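Local coordinates for protein epimerase (Methylomonas sp. DH-1, PDB 7CJ7) that catalyses the manganese-dependent epimerization of ketoses at C3, working fastest on L-ribulose and also converting D-ribulose, D-allulose and D-fructose, at residues A[113-119]-A[157-162]; A[67-72]-A[106-112]; A[147-153]-A[179-185]. All blocks are in the same frame, centred on the assembly; numbering follows the deposited sequence.

Interaction 1. Residues A[113-119]-A[157-162]; sequences YCALGKY and YETNIM. With SOL (L-sorbose), chain C.
Tyr-113 and Met-162 meet in a Met-aromatic contact between two loops of a TIM barrel, those that follow strands 107-112 and 148-152. Met-162 SD stands 4.4 Å from the centroid of the Tyr-113 ring, over its face but shifted toward the rim, and CG of the same methionine reaches Tyr-113 CE1. Ile-161 CB comes to the edge of that ring, while Thr-159 CG2 lies 3.7 Å from Tyr-113 OH, a hydroxyl hydrogen-bonded to the backbone oxygen of Glu-152. This is the tightly packed, buried half of the contact. Thr-159 also touches Cys-114, OG1 to SG 3.1 Å; with OG1 anti to the backbone N (chi1 -172°), the same atom accepts the backbone N-H of Ile-161, which makes an ST turn.

One straight backbone bond joins the loops, from Gly-117 N to Glu-158 O (3.0 Å). Beyond it the partly exposed side begins, where the second subunit also takes part. There the Asn-160 amide lies flat on the Tyr-119 ring, the planes 12° apart, with OD1 above the ring centre and ND2 3.3 Å from Tyr-119 CG; ND2 is held by Gly-121 O and the tyrosine hydroxyl by Asp-77. Lys-118 runs alongside Tyr-157 and then bends, and its NZ bonds to the backbone oxygen of Tyr-157 of the second subunit.

Toward the pocket, Leu-116 CD1 rests 3.5 Å from Glu-158 OE1. The glutamate chain, extended beyond CG, sends its two oxygens different ways: OE2 is hydrogen-bonded to the hydroxyl of Tyr-157 of the second subunit, with a long, weak ion pair to Arg-217, and OE1 accepts a very short hydrogen bond, 2.5 Å, from L-sorbose O1.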
loop_
_atom_site.group_PDB
_atom_site.type_symbol
_atom_site.label_atom_id
_atom_site.label_comp_id
_atom_site.label_asym_id
_atom_site.label_seq_id
_atom_site.Cartn_x
_atom_site.Cartn_y
_atom_site.Cartn_z
ATOM N N TYR A 113 -0.852 18.652 0.868
ATOM C CA TYR A 113 -0.630 19.002 2.292
ATOM C C TYR A 113 0.666 18.363 2.814
ATOM O O TYR A 113 1.004 18.572 3.986
ATOM C CB TYR A 113 -1.835 18.552 3.123
ATOM C CG TYR A 113 -2.158 17.099 2.932
ATOM C CD1 TYR A 113 -1.524 16.131 3.691
ATOM C CD2 TYR A 113 -3.057 16.683 1.962
ATOM C CE1 TYR A 113 -1.787 14.783 3.511
ATOM C CE2 TYR A 113 -3.342 15.340 1.780
ATOM C CZ TYR A 113 -2.694 14.386 2.547
ATOM O OH TYR A 113 -2.953 13.058 2.373
ATOM N N CYS A 114 1.389 17.634 1.970
ATOM C CA CYS A 114 2.668 16.981 2.351
ATOM C C CYS A 114 3.402 16.467 1.108
ATOM O O CYS A 114 2.843 16.557 -0.006
ATOM C CB CYS A 114 2.421 15.823 3.303
ATOM S SG CYS A 114 1.626 14.411 2.505
ATOM N N ALA A 115 4.611 15.941 1.296
ATOM C CA ALA A 115 5.352 15.233 0.228
ATOM C C ALA A 115 4.627 13.916 -0.070
ATOM O O ALA A 115 4.318 13.156 0.874
ATOM C CB ALA A 115 6.788 15.013 0.633
ATOM N N LEU A 116 4.318 13.671 -1.338
ATOM C CA LEU A 116 3.725 12.387 -1.793
ATOM C C LEU A 116 4.840 11.346 -1.783
ATOM O O LEU A 116 5.826 11.551 -2.515
ATOM C CB LEU A 116 3.149 12.563 -3.198
ATOM C CG LEU A 116 2.530 11.315 -3.817
ATOM C CD1 LEU A 116 1.327 10.857 -3.027
ATOM C CD2 LEU A 116 2.147 11.564 -5.268
ATOM N N GLY A 117 4.711 10.303 -0.966
ATOM C CA GLY A 117 5.672 9.184 -0.961
ATOM C C GLY A 117 5.916 8.624 0.425
ATOM O O GLY A 117 5.127 8.922 1.335
ATOM N N LYS A 118 6.954 7.795 0.559
ATOM C CA LYS A 118 7.134 6.922 1.745
ATOM C C LYS A 118 7.996 7.623 2.795
ATOM O O LYS A 118 9.217 7.601 2.667
ATOM C CB LYS A 118 7.786 5.584 1.393
ATOM C CG LYS A 118 7.729 4.588 2.547
ATOM C CD LYS A 118 8.683 3.423 2.469
ATOM C CE LYS A 118 7.979 2.139 2.103
ATOM N NZ LYS A 118 7.374 2.259 0.760
ATOM N N TYR A 119 7.368 8.182 3.819
ATOM C CA TYR A 119 8.077 8.831 4.944
ATOM C C TYR A 119 8.799 7.737 5.714
ATOM O O TYR A 119 8.261 6.643 5.873
ATOM C CB TYR A 119 7.092 9.584 5.835
ATOM C CG TYR A 119 6.691 10.933 5.297
ATOM C CD1 TYR A 119 7.455 12.054 5.563
ATOM C CD2 TYR A 119 5.562 11.091 4.510
ATOM C CE1 TYR A 119 7.094 13.307 5.097
ATOM C CE2 TYR A 119 5.194 12.336 4.029
ATOM C CZ TYR A 119 5.963 13.448 4.326
ATOM O OH TYR A 119 5.623 14.687 3.866
ATOM N N TYR A 157 1.798 4.336 2.774
ATOM C CA TYR A 157 3.060 4.353 1.988
ATOM C C TYR A 157 3.202 5.681 1.223
ATOM O O TYR A 157 4.265 5.888 0.627
ATOM C CB TYR A 157 3.143 3.155 1.034
ATOM C CG TYR A 157 2.965 1.805 1.682
ATOM C CD1 TYR A 157 3.989 1.195 2.389
ATOM C CD2 TYR A 157 1.771 1.115 1.555
ATOM C CE1 TYR A 157 3.828 -0.056 2.964
ATOM C CE2 TYR A 157 1.585 -0.129 2.133
ATOM C CZ TYR A 157 2.626 -0.726 2.828
ATOM O OH TYR A 157 2.456 -1.957 3.383
ATOM N N GLU A 158 2.178 6.546 1.230
ATOM C CA GLU A 158 2.151 7.785 0.404
ATOM C C GLU A 158 2.014 9.056 1.262
ATOM O O GLU A 158 2.300 10.138 0.728
ATOM C CB GLU A 158 1.060 7.681 -0.662
ATOM C CG GLU A 158 1.339 6.604 -1.708
ATOM C CD GLU A 158 0.384 6.626 -2.894
ATOM O OE1 GLU A 158 -0.199 7.700 -3.147
ATOM O OE2 GLU A 158 0.192 5.567 -3.541
ATOM N N THR A 159 1.598 8.945 2.529
ATOM C CA THR A 159 1.629 10.058 3.520
ATOM C C THR A 159 1.657 9.497 4.936
ATOM O O THR A 159 1.133 8.386 5.160
ATOM C CB THR A 159 0.432 11.017 3.432
ATOM O OG1 THR A 159 0.691 12.115 4.307
ATOM C CG2 THR A 159 -0.881 10.406 3.859
ATOM N N ASN A 160 2.209 10.268 5.861
ATOM C CA ASN A 160 2.164 9.933 7.301
ATOM C C ASN A 160 1.221 10.900 8.029
ATOM O O ASN A 160 1.157 10.810 9.251
ATOM C CB ASN A 160 3.577 9.870 7.886
ATOM C CG ASN A 160 4.301 11.198 7.888
ATOM O OD1 ASN A 160 3.758 12.205 7.449
ATOM N ND2 ASN A 160 5.535 11.200 8.367
ATOM N N ILE A 161 0.473 11.749 7.310
ATOM C CA ILE A 161 -0.341 12.837 7.934
ATOM C C ILE A 161 -1.785 12.370 8.133
ATOM O O ILE A 161 -2.321 12.581 9.235
ATOM C CB ILE A 161 -0.279 14.137 7.107
ATOM C CG1 ILE A 161 1.124 14.741 7.125
ATOM C CG2 ILE A 161 -1.316 15.135 7.584
ATOM C CD1 ILE A 161 1.559 15.232 8.489
ATOM N N MET A 162 -2.417 11.808 7.105
ATOM C CA MET A 162 -3.824 11.340 7.205
ATOM C C MET A 162 -4.058 10.197 6.225
ATOM O O MET A 162 -3.855 10.391 5.011
ATOM C CB MET A 162 -4.816 12.470 6.925
ATOM C CG MET A 162 -4.295 13.497 5.958
ATOM S SD MET A 162 -5.339 14.972 5.896
ATOM C CE MET A 162 -6.308 14.522 4.464
HETATM C C1 SOL C . -1.728 9.081 -5.563
HETATM O O1 SOL C . -1.681 7.741 -5.132
HETATM C C2 SOL C . -3.096 9.470 -6.023
HETATM O O2 SOL C . -4.075 8.842 -5.657
HETATM C C3 SOL C . -3.229 10.632 -6.997
HETATM O O3 SOL C . -4.540 11.150 -6.987
HETATM C C4 SOL C . -2.219 11.733 -6.691
HETATM O O4 SOL C . -2.461 12.247 -5.379
HETATM C C5 SOL C . -2.265 12.899 -7.681
HETATM O O5 SOL C . -1.422 13.950 -7.211
HETATM C C6 SOL C . -1.835 12.521 -9.082
HETATM O O6 SOL C . -1.946 13.643 -9.962
#

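Interaction 2. Residues A[67-72]-A[106-112]; sequences HASLGL and SELCGVI. With SOL (L-sorbose), chain C.
Ser-69 and Cys-109 pair side by side next to the bound sugar, Ser-69 CB packing 3.7 Å from Cys-109 SG. Ser-69 OG accepts a 2.6 Å hydrogen bond from L-sorbose O6 and is also bonded to Glu-41. Further along, Val-111 CG2 approaches the sugar's O4 at 3.6 Å, and Gly-110 CA lies near the same oxygen.

Backbone bonds hold this first shell in register. Ala-68 N donates to Glu-107 O, Cys-109 N to Ala-68 O (2.9 Å) and Leu-70 N to Cys-109 O; a weak bond from Leu-72 N to Val-111 O follows. These are neighbouring parallel strands of the TIM barrel, joined through helix 83-102 in a beta-alpha-beta crossover. On the side facing that helix, Leu-70 CD2 meets Leu-108 CD1 at 4.1 Å, while Leu-70 CD1 touches Ile-112 CG2, these two side chains crossing at about a right angle. With CG between the backbone N and the carbonyl carbon (chi1 62°), the two methyls of Leu-70 are turned to these two partners.

At the far end from the sugar, the aliphatic part of Glu-107 lies over one face of the His-67 imidazole, a CH-pi contact with CG 3.9 Å from the ring centroid. Ser-106 OG approaches the ring edge at CE1. Replacing His-67 with an alanine would probably leave Glu-107 CB and CG without the ring they pack on and Glu-8 OE1 without the hydrogen bond it makes to the ring nitrogen NE2. The Glu-107 carboxylate turns away from the ring to a salt bridge with Lys-5 and a hydrogen bond with Asn-148 ND2.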
loop_
_atom_site.group_PDB
_atom_site.type_symbol
_atom_site.label_atom_id
_atom_site.label_comp_id
_atom_site.label_asym_id
_atom_site.label_seq_id
_atom_site.Cartn_x
_atom_site.Cartn_y
_atom_site.Cartn_z
ATOM N N HIS A 67 -9.562 20.117 -14.166
ATOM C CA HIS A 67 -9.193 20.312 -12.749
ATOM C C HIS A 67 -7.730 19.896 -12.628
ATOM O O HIS A 67 -7.179 19.372 -13.594
ATOM C CB HIS A 67 -10.133 19.544 -11.811
ATOM C CG HIS A 67 -11.554 19.985 -11.880
ATOM N ND1 HIS A 67 -11.935 21.304 -11.653
ATOM C CD2 HIS A 67 -12.687 19.293 -12.128
ATOM C CE1 HIS A 67 -13.249 21.395 -11.753
ATOM N NE2 HIS A 67 -13.734 20.173 -12.044
ATOM N N ALA A 68 -7.100 20.131 -11.492
ATOM C CA ALA A 68 -5.666 19.817 -11.330
ATOM C C ALA A 68 -5.448 19.092 -10.006
ATOM O O ALA A 68 -6.096 19.423 -9.029
ATOM C CB ALA A 68 -4.851 21.080 -11.413
ATOM N N SER A 69 -4.525 18.144 -10.007
ATOM C CA SER A 69 -4.055 17.445 -8.795
ATOM C C SER A 69 -2.533 17.535 -8.774
ATOM O O SER A 69 -1.924 17.709 -9.849
ATOM C CB SER A 69 -4.548 16.017 -8.764
ATOM O OG SER A 69 -3.989 15.262 -9.825
ATOM N N LEU A 70 -1.937 17.444 -7.592
ATOM C CA LEU A 70 -0.472 17.284 -7.506
ATOM C C LEU A 70 -0.122 16.616 -6.185
ATOM O O LEU A 70 -0.998 16.460 -5.342
ATOM C CB LEU A 70 0.194 18.651 -7.650
ATOM C CG LEU A 70 -0.159 19.662 -6.564
ATOM C CD1 LEU A 70 0.710 19.464 -5.329
ATOM C CD2 LEU A 70 -0.041 21.080 -7.085
ATOM N N GLY A 71 1.116 16.162 -6.096
ATOM C CA GLY A 71 1.786 15.824 -4.840
ATOM C C GLY A 71 3.002 16.700 -4.678
ATOM O O GLY A 71 3.638 17.016 -5.691
ATOM N N LEU A 72 3.314 17.114 -3.458
ATOM C CA LEU A 72 4.586 17.829 -3.212
ATOM C C LEU A 72 5.723 16.799 -3.188
ATOM O O LEU A 72 5.448 15.601 -3.258
ATOM C CB LEU A 72 4.465 18.607 -1.904
ATOM C CG LEU A 72 3.316 19.612 -1.871
ATOM C CD1 LEU A 72 3.147 20.177 -0.475
ATOM C CD2 LEU A 72 3.542 20.732 -2.880
ATOM N N SER A 106 -11.703 24.925 -11.120
ATOM C CA SER A 106 -12.193 25.358 -9.784
ATOM C C SER A 106 -11.777 24.378 -8.685
ATOM O O SER A 106 -12.163 24.621 -7.527
ATOM C CB SER A 106 -13.683 25.538 -9.810
ATOM O OG SER A 106 -14.306 24.373 -10.317
ATOM N N GLU A 107 -11.045 23.303 -9.006
ATOM C CA GLU A 107 -10.648 22.288 -7.991
ATOM C C GLU A 107 -9.150 21.999 -8.082
ATOM O O GLU A 107 -8.691 21.554 -9.153
ATOM C CB GLU A 107 -11.439 20.994 -8.179
ATOM C CG GLU A 107 -12.941 21.190 -8.116
ATOM C CD GLU A 107 -13.491 21.537 -6.742
ATOM O OE1 GLU A 107 -12.776 21.309 -5.733
ATOM O OE2 GLU A 107 -14.650 22.025 -6.677
ATOM N N LEU A 108 -8.422 22.272 -6.993
ATOM C CA LEU A 108 -7.026 21.820 -6.816
ATOM C C LEU A 108 -7.048 20.705 -5.778
ATOM O O LEU A 108 -7.453 20.972 -4.641
ATOM C CB LEU A 108 -6.139 22.974 -6.349
ATOM C CG LEU A 108 -4.690 22.571 -6.090
ATOM C CD1 LEU A 108 -4.031 22.173 -7.394
ATOM C CD2 LEU A 108 -3.905 23.679 -5.416
ATOM N N CYS A 109 -6.696 19.484 -6.171
ATOM C CA CYS A 109 -6.875 18.299 -5.302
ATOM C C CYS A 109 -5.593 17.463 -5.270
ATOM O O CYS A 109 -4.570 17.882 -5.836
ATOM C CB CYS A 109 -8.091 17.496 -5.750
ATOM S SG CYS A 109 -7.867 16.650 -7.334
ATOM N N GLY A 110 -5.629 16.351 -4.545
ATOM C CA GLY A 110 -4.469 15.464 -4.405
ATOM C C GLY A 110 -3.718 15.690 -3.102
ATOM O O GLY A 110 -4.294 16.215 -2.126
ATOM N N VAL A 111 -2.465 15.259 -3.079
ATOM C CA VAL A 111 -1.623 15.284 -1.859
ATOM C C VAL A 111 -0.927 16.643 -1.813
ATOM O O VAL A 111 0.283 16.729 -2.099
ATOM C CB VAL A 111 -0.669 14.079 -1.836
ATOM C CG1 VAL A 111 0.178 14.070 -0.570
ATOM C CG2 VAL A 111 -1.460 12.783 -1.954
ATOM N N ILE A 112 -1.698 17.674 -1.473
ATOM C CA ILE A 112 -1.250 19.093 -1.520
ATOM C C ILE A 112 -0.748 19.522 -0.141
ATOM O O ILE A 112 -0.279 20.653 -0.031
ATOM C CB ILE A 112 -2.384 20.002 -2.029
ATOM C CG1 ILE A 112 -3.676 19.810 -1.232
ATOM C CG2 ILE A 112 -2.615 19.796 -3.517
ATOM C CD1 ILE A 112 -4.770 20.785 -1.605
HETATM C C1 SOL C . -1.728 9.081 -5.563
HETATM O O1 SOL C . -1.681 7.741 -5.132
HETATM C C2 SOL C . -3.096 9.470 -6.023
HETATM O O2 SOL C . -4.075 8.842 -5.657
HETATM C C3 SOL C . -3.229 10.632 -6.997
HETATM O O3 SOL C . -4.540 11.150 -6.987
HETATM C C4 SOL C . -2.219 11.733 -6.691
HETATM O O4 SOL C . -2.461 12.247 -5.379
HETATM C C5 SOL C . -2.265 12.899 -7.681
HETATM O O5 SOL C . -1.422 13.950 -7.211
HETATM C C6 SOL C . -1.835 12.521 -9.082
HETATM O O6 SOL C . -1.946 13.643 -9.962
#

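Interaction 3. Residues A[147-153]-A[179-185]; sequences INIDLEV and NAFLHLD. With MN (manganese (II) ion), chain D; SOL (L-sorbose), chain C.
The manganese site of this epimerase is built where two adjacent parallel barrel strands end, with Glu-152 and Asp-185 each supplying one carboxylate oxygen. Glu-152 OE2 binds the metal at 2.1 Å and Asp-185 OD2 at 2.0 Å, their carboxylates nearly coplanar; His-211 and Glu-246 complete the protein ligands, and L-sorbose adds O2 and O3. The other oxygen of Glu-152, OE1, accepts a 2.7 Å hydrogen bond from sugar O4. Glu-152 is probably one of the two residues that donate and accept the proton, the other being Glu-246.

The imidazole of His-183 lies against one side of this glutamate. Glu-152 CG stands 3.5 Å from the ring centroid, and the carboxylate lies parallel to the ring, 5° between planes. The extended glutamate chain, with CG anti to the backbone N (chi1 -167°), follows the ring out to the metal, while His-183 ND1 is fixed by Gly-110 N. Asp-185 OD1 caps the next helix at Tyr-187 N. A water bridges the strand ends, donating to Val-153 O and accepting from Asp-185 N.

Backbone bonds alternate from Ile-149 N to Asn-179 O through to Val-153 N to His-183 O. At the N-terminal end of the two strands, Asn-179 ND2 donates to Ile-147 O (3.0 Å) and also to Ala-139 O, and Asn-148 OD1, which accepts from Phe-3 N, sits at the Phe-181 ring edge.

On the face away from Glu-152 and His-183, Leu-151, Ala-180 and Leu-182 pack on helix 165-175, the crossover linking these strands, and Ile-149 on helix 125-143, while strand 107-112 hydrogen-bonds along the other edge of 148-152.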
loop_
_atom_site.group_PDB
_atom_site.type_symbol
_atom_site.label_atom_id
_atom_site.label_comp_id
_atom_site.label_asym_id
_atom_site.label_seq_id
_atom_site.Cartn_x
_atom_site.Cartn_y
_atom_site.Cartn_z
ATOM N N ILE A 147 -11.384 29.136 -6.267
ATOM C CA ILE A 147 -10.896 27.731 -6.316
ATOM C C ILE A 147 -11.108 27.066 -4.948
ATOM O O ILE A 147 -10.801 27.679 -3.901
ATOM C CB ILE A 147 -9.438 27.694 -6.809
ATOM C CG1 ILE A 147 -9.370 27.943 -8.323
ATOM C CG2 ILE A 147 -8.759 26.390 -6.413
ATOM C CD1 ILE A 147 -8.018 28.381 -8.810
ATOM N N ASN A 148 -11.678 25.864 -4.966
ATOM C CA ASN A 148 -11.736 24.954 -3.795
ATOM C C ASN A 148 -10.471 24.093 -3.771
ATOM O O ASN A 148 -9.993 23.670 -4.847
ATOM C CB ASN A 148 -12.961 24.040 -3.824
ATOM C CG ASN A 148 -14.278 24.776 -3.889
ATOM O OD1 ASN A 148 -14.500 25.713 -3.131
ATOM N ND2 ASN A 148 -15.162 24.333 -4.770
ATOM N N ILE A 149 -9.977 23.775 -2.579
ATOM C CA ILE A 149 -8.888 22.778 -2.420
ATOM C C ILE A 149 -9.486 21.530 -1.769
ATOM O O ILE A 149 -10.324 21.651 -0.862
ATOM C CB ILE A 149 -7.681 23.339 -1.656
ATOM C CG1 ILE A 149 -7.976 23.597 -0.177
ATOM C CG2 ILE A 149 -7.174 24.589 -2.357
ATOM C CD1 ILE A 149 -6.735 23.974 0.613
ATOM N N ASP A 150 -9.082 20.370 -2.270
ATOM C CA ASP A 150 -9.581 19.057 -1.806
ATOM C C ASP A 150 -8.357 18.235 -1.405
ATOM O O ASP A 150 -7.508 17.949 -2.274
ATOM C CB ASP A 150 -10.435 18.401 -2.888
ATOM C CG ASP A 150 -11.379 19.370 -3.579
ATOM O OD1 ASP A 150 -12.487 19.605 -3.038
ATOM O OD2 ASP A 150 -10.986 19.903 -4.650
ATOM N N LEU A 151 -8.266 17.893 -0.126
ATOM C CA LEU A 151 -7.092 17.212 0.464
ATOM C C LEU A 151 -7.308 15.704 0.345
ATOM O O LEU A 151 -8.242 15.165 0.982
ATOM C CB LEU A 151 -6.955 17.666 1.917
ATOM C CG LEU A 151 -6.444 19.095 2.126
ATOM C CD1 LEU A 151 -7.401 20.151 1.602
ATOM C CD2 LEU A 151 -6.175 19.332 3.592
ATOM N N GLU A 152 -6.505 15.055 -0.493
ATOM C CA GLU A 152 -6.669 13.621 -0.801
ATOM C C GLU A 152 -6.060 12.785 0.328
ATOM O O GLU A 152 -4.840 12.842 0.541
ATOM C CB GLU A 152 -6.024 13.264 -2.133
ATOM C CG GLU A 152 -6.440 11.894 -2.606
ATOM C CD GLU A 152 -5.832 11.516 -3.941
ATOM O OE1 GLU A 152 -4.958 12.281 -4.450
ATOM O OE2 GLU A 152 -6.237 10.481 -4.470
ATOM N N VAL A 153 -6.899 12.000 0.986
ATOM C CA VAL A 153 -6.477 10.958 1.963
ATOM C C VAL A 153 -5.803 9.839 1.176
ATOM O O VAL A 153 -6.423 9.296 0.252
ATOM C CB VAL A 153 -7.695 10.453 2.751
ATOM C CG1 VAL A 153 -7.305 9.330 3.695
ATOM C CG2 VAL A 153 -8.368 11.605 3.483
ATOM N N ASN A 179 -13.576 26.637 1.835
ATOM C CA ASN A 179 -13.245 26.142 0.472
ATOM C C ASN A 179 -12.195 25.039 0.585
ATOM O O ASN A 179 -11.574 24.727 -0.430
ATOM C CB ASN A 179 -12.780 27.259 -0.462
ATOM C CG ASN A 179 -11.480 27.884 -0.021
ATOM O OD1 ASN A 179 -11.294 28.148 1.159
ATOM N ND2 ASN A 179 -10.595 28.151 -0.965
ATOM N N ALA A 180 -12.046 24.431 1.763
ATOM C CA ALA A 180 -11.180 23.250 1.947
ATOM C C ALA A 180 -12.060 22.023 2.202
ATOM O O ALA A 180 -12.898 22.041 3.117
ATOM C CB ALA A 180 -10.178 23.473 3.040
ATOM N N PHE A 181 -11.868 20.984 1.404
ATOM C CA PHE A 181 -12.723 19.774 1.392
ATOM C C PHE A 181 -11.855 18.524 1.529
ATOM O O PHE A 181 -10.621 18.575 1.299
ATOM C CB PHE A 181 -13.539 19.693 0.099
ATOM C CG PHE A 181 -14.548 20.797 -0.055
ATOM C CD1 PHE A 181 -14.189 22.002 -0.641
ATOM C CD2 PHE A 181 -15.853 20.629 0.369
ATOM C CE1 PHE A 181 -15.114 23.021 -0.786
ATOM C CE2 PHE A 181 -16.775 21.651 0.226
ATOM C CZ PHE A 181 -16.401 22.846 -0.346
ATOM N N LEU A 182 -12.514 17.423 1.873
ATOM C CA LEU A 182 -11.914 16.074 1.853
ATOM C C LEU A 182 -11.971 15.539 0.419
ATOM O O LEU A 182 -12.933 15.830 -0.325
ATOM C CB LEU A 182 -12.705 15.180 2.806
ATOM C CG LEU A 182 -12.099 13.813 3.087
ATOM C CD1 LEU A 182 -10.861 13.963 3.947
ATOM C CD2 LEU A 182 -13.117 12.905 3.757
ATOM N N HIS A 183 -10.958 14.784 0.048
ATOM C CA HIS A 183 -10.871 14.076 -1.251
ATOM C C HIS A 183 -10.639 12.599 -0.931
ATOM O O HIS A 183 -9.667 12.306 -0.223
ATOM C CB HIS A 183 -9.788 14.763 -2.090
ATOM C CG HIS A 183 -9.387 14.070 -3.344
ATOM N ND1 HIS A 183 -8.356 14.555 -4.129
ATOM C CD2 HIS A 183 -9.835 12.944 -3.945
ATOM C CE1 HIS A 183 -8.185 13.756 -5.164
ATOM N NE2 HIS A 183 -9.088 12.763 -5.083
ATOM N N LEU A 184 -11.555 11.720 -1.344
ATOM C CA LEU A 184 -11.441 10.267 -1.082
ATOM C C LEU A 184 -11.112 9.559 -2.391
ATOM O O LEU A 184 -11.569 10.024 -3.457
ATOM C CB LEU A 184 -12.732 9.724 -0.472
ATOM C CG LEU A 184 -12.998 10.142 0.974
ATOM C CD1 LEU A 184 -14.335 9.589 1.427
ATOM C CD2 LEU A 184 -11.895 9.655 1.907
ATOM N N ASP A 185 -10.332 8.490 -2.289
ATOM C CA ASP A 185 -9.830 7.701 -3.441
ATOM C C ASP A 185 -10.030 6.223 -3.105
ATOM O O ASP A 185 -9.460 5.762 -2.098
ATOM C CB ASP A 185 -8.373 8.068 -3.713
ATOM C CG ASP A 185 -7.745 7.310 -4.870
ATOM O OD1 ASP A 185 -8.074 6.138 -5.044
ATOM O OD2 ASP A 185 -6.926 7.912 -5.566
HETATM MN MN MN D . -5.986 9.529 -6.296
HETATM C C1 SOL C . -1.728 9.081 -5.563
HETATM O O1 SOL C . -1.681 7.741 -5.132
HETATM C C2 SOL C . -3.096 9.470 -6.023
HETATM O O2 SOL C . -4.075 8.842 -5.657
HETATM C C3 SOL C . -3.229 10.632 -6.997
HETATM O O3 SOL C . -4.540 11.150 -6.987
HETATM C C4 SOL C . -2.219 11.733 -6.691
HETATM O O4 SOL C . -2.461 12.247 -5.379
HETATM C C5 SOL C . -2.265 12.899 -7.681
HETATM O O5 SOL C . -1.422 13.950 -7.211
HETATM C C6 SOL C . -1.835 12.521 -9.082
HETATM O O6 SOL C . -1.946 13.643 -9.962
HETATM O O HOH W 1 -8.938 8.172 0.285
#

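All three contacts surround one L-sorbose molecule in the barrel: interaction 1 holds O1, interaction 2 holds O6, and interaction 3 binds O4 and, through manganese, O2 and O3. Interactions 2 and 3 are centred about 8 Å apart and share the sheet, Ser-106 O lying 2.9 Å from Asn-148 N, a probable hydrogen bond, between neighbouring strands. Interaction 1 continues both, since its loops follow strands 107-112 and 148-152. It meets interaction 3 where Met-162 CE packs 3.7 Å from Val-153 CG2, and interaction 2 where Leu-116 N lies 2.9 Å from Leu-72 O, a probable hydrogen bond, and Leu-116 CD1 packs 3.6 Å from Val-111 CG2.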